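Local atomic coordinates of embryonic developmental protein tofu-6 (Caenorhabditis elegans, PDB entry 7OCX), a protein that pairs through its RNA recognition motif with PID-3 in the PETISCO complex, which takes part in piRNA (21U-RNA) biogenesis. Residues D71-R74 against K75-D79. Numbering follows the deposited sequence.
Sequences DEVR and KNLND
Lys75 N donates to Asp71 O at 2.9 Å, the i to i+4 bond of an alpha helix, and one residue later the pattern tightens: Asn76 N turns back to Val73 O, also at 2.9 Å, in a weak, bent i to i+3 bond (N-H...O angle 128°). Helix 67-75 thus ends on a tighter final turn; the backbone departs from helical angles at Asn76, and Leu77 carries the chain into extended geometry toward strand 81-84.

Around this turn the side chains sort by face. On the outer side Lys75 bends at chi3 and chi4 (-125° and -97°), folding its chain back over the preceding turn and setting CE 3.5 Å from Glu72 CA. Lys75 CE also lies 3.6 Å from Glu72 OE1, while Lys75 NZ stays 4.1 Å from that oxygen, too far for a salt bridge. Toward the fold, Val73 packs on Phe19 and Phe40, and its CG1 comes within 4.5 Å of Leu77 CD2, a loose apolar touch; Leu77 CG sits closer, 3.5 Å from Val73 O, at the helix end.

Within the last turn, the extended Arg74 chain brings NH1 to Asp71 OD1 at 3.2 Å, nearly in the guanidinium plane but on the anti side of the carboxylate. Each partner has a second charge: Arg74 NH2 pairs with Asp93, and Asp71 OD2 with Arg73 of the PID-3 chain.

Chemically, the two charged pairs differ in kind. Glu72 and Lys75 offer a solvent-facing attraction that is probably modest, whereas Asp71 and Arg74 form part of a charge network linking helix 67-75 of this RRM to strand 87-93 and to the partner subunit.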
ATOM      1  N   ASP C  71      -5.839  14.359 -13.361  1.00 47.68           N
ATOM      2  CA  ASP C  71      -6.257  15.750 -13.227  1.00 56.60           C
ATOM      3  C   ASP C  71      -5.078  16.706 -13.425  1.00 54.65           C
ATOM      4  O   ASP C  71      -5.235  17.765 -14.046  1.00 60.48           O
ATOM      5  CB  ASP C  71      -6.924  15.998 -11.869  1.00 57.20           C
ATOM      6  CG  ASP C  71      -8.336  15.415 -11.789  1.00 59.17           C
ATOM      7  OD1 ASP C  71      -8.922  15.108 -12.851  1.00 56.08           O
ATOM      8  OD2 ASP C  71      -8.906  15.362 -10.685  1.00 58.48           O
ATOM      9  N   GLU C  72      -3.888  16.355 -12.906  1.00 59.66           N
ATOM     10  CA  GLU C  72      -2.711  17.195 -13.150  1.00 64.98           C
ATOM     11  C   GLU C  72      -2.359  17.257 -14.633  1.00 65.03           C
ATOM     12  O   GLU C  72      -1.789  18.253 -15.092  1.00 69.03           O
ATOM     13  CB  GLU C  72      -1.495  16.707 -12.350  1.00 68.30           C
ATOM     14  CG  GLU C  72      -1.668  16.665 -10.828  1.00 80.25           C
ATOM     15  CD  GLU C  72      -1.017  17.859 -10.117  1.00 99.99           C
ATOM     16  OE1 GLU C  72      -1.501  18.245  -9.033  1.00 95.43           O
ATOM     17  OE2 GLU C  72      -0.004  18.392 -10.625  1.00 95.00           O
ATOM     18  N   VAL C  73      -2.664  16.204 -15.397  1.00 54.80           N
ATOM     19  CA  VAL C  73      -2.570  16.298 -16.850  1.00 55.23           C
ATOM     20  C   VAL C  73      -3.600  17.283 -17.382  1.00 61.57           C
ATOM     21  O   VAL C  73      -3.261  18.239 -18.091  1.00 67.03           O
ATOM     22  CB  VAL C  73      -2.742  14.914 -17.502  1.00 49.61           C
ATOM     23  CG1 VAL C  73      -2.917  15.054 -19.004  1.00 50.39           C
ATOM     24  CG2 VAL C  73      -1.543  14.048 -17.195  1.00 47.98           C
ATOM     25  N   ARG C  74      -4.874  17.074 -17.038  1.00 54.46           N
ATOM     26  CA  ARG C  74      -5.927  17.973 -17.500  1.00 61.27           C
ATOM     27  C   ARG C  74      -5.596  19.432 -17.191  1.00 68.96           C
ATOM     28  O   ARG C  74      -6.035  20.331 -17.922  1.00 68.83           O
ATOM     29  CB  ARG C  74      -7.271  17.558 -16.878  1.00 57.80           C
ATOM     30  CG  ARG C  74      -7.767  16.169 -17.342  1.00 52.53           C
ATOM     31  CD  ARG C  74      -9.198  15.813 -16.902  1.00 62.05           C
ATOM     32  NE  ARG C  74      -9.584  14.504 -17.418  1.00 57.19           N
ATOM     33  CZ  ARG C  74      -9.438  13.351 -16.782  1.00 50.22           C
ATOM     34  NH1 ARG C  74      -9.084  13.298 -15.510  1.00 51.02           N
ATOM     35  NH2 ARG C  74      -9.638  12.220 -17.450  1.00 48.95           N
ATOM     36  N   LYS C  75      -4.810  19.690 -16.134  1.00 70.98           N
ATOM     37  CA  LYS C  75      -4.465  21.074 -15.797  1.00 81.41           C
ATOM     38  C   LYS C  75      -3.547  21.709 -16.835  1.00 77.92           C
ATOM     39  O   LYS C  75      -3.717  22.887 -17.176  1.00 83.24           O
ATOM     40  CB  LYS C  75      -3.789  21.185 -14.425  1.00 79.86           C
ATOM     41  CG  LYS C  75      -4.673  20.992 -13.210  1.00 83.82           C
ATOM     42  CD  LYS C  75      -3.858  20.992 -11.914  1.00 81.95           C
ATOM     43  CE  LYS C  75      -4.106  19.722 -11.105  1.00 89.58           C
ATOM     44  NZ  LYS C  75      -5.126  19.887 -10.020  1.00 93.09           N
ATOM     45  N   ASN C  76      -2.542  20.965 -17.318  1.00 70.40           N
ATOM     46  CA  ASN C  76      -1.552  21.525 -18.228  1.00 73.33           C
ATOM     47  C   ASN C  76      -2.011  21.519 -19.676  1.00 75.62           C
ATOM     48  O   ASN C  76      -1.211  21.820 -20.569  1.00 73.37           O
ATOM     49  CB  ASN C  76      -0.220  20.779 -18.130  1.00 77.97           C
ATOM     50  CG  ASN C  76       0.382  20.843 -16.747  1.00 83.32           C
ATOM     51  OD1 ASN C  76      -0.284  20.540 -15.758  1.00 78.64           O
ATOM     52  ND2 ASN C  76       1.625  21.319 -16.663  1.00 82.45           N
ATOM     53  N   LEU C  77      -3.271  21.201 -19.934  1.00 68.34           N
ATOM     54  CA  LEU C  77      -3.752  21.200 -21.303  1.00 71.61           C
ATOM     55  C   LEU C  77      -4.144  22.612 -21.725  1.00 74.06           C
ATOM     56  O   LEU C  77      -4.341  23.508 -20.901  1.00 83.16           O
ATOM     57  CB  LEU C  77      -4.946  20.265 -21.438  1.00 64.21           C
ATOM     58  CG  LEU C  77      -4.621  18.781 -21.281  1.00 66.16           C
ATOM     59  CD1 LEU C  77      -5.819  17.975 -21.777  1.00 62.34           C
ATOM     60  CD2 LEU C  77      -3.367  18.343 -22.027  1.00 67.00           C
ATOM     61  N   ASN C  78      -4.262  22.796 -23.036  1.00 75.42           N
ATOM     62  CA  ASN C  78      -4.673  24.072 -23.622  1.00 81.17           C
ATOM     63  C   ASN C  78      -5.531  23.745 -24.841  1.00 83.21           C
ATOM     64  O   ASN C  78      -5.002  23.475 -25.923  1.00 80.67           O
ATOM     65  CB  ASN C  78      -3.459  24.921 -23.991  1.00 77.63           C
ATOM     66  N   ASP C  79      -6.856  23.754 -24.658  1.00 90.15           N
ATOM     67  CA  ASP C  79      -7.811  23.471 -25.729  1.00 91.31           C
ATOM     68  C   ASP C  79      -7.790  21.998 -26.134  1.00 81.59           C
ATOM     69  O   ASP C  79      -7.998  21.662 -27.302  1.00 82.69           O
ATOM     70  CB  ASP C  79      -7.557  24.365 -26.950  1.00 87.43           C
TER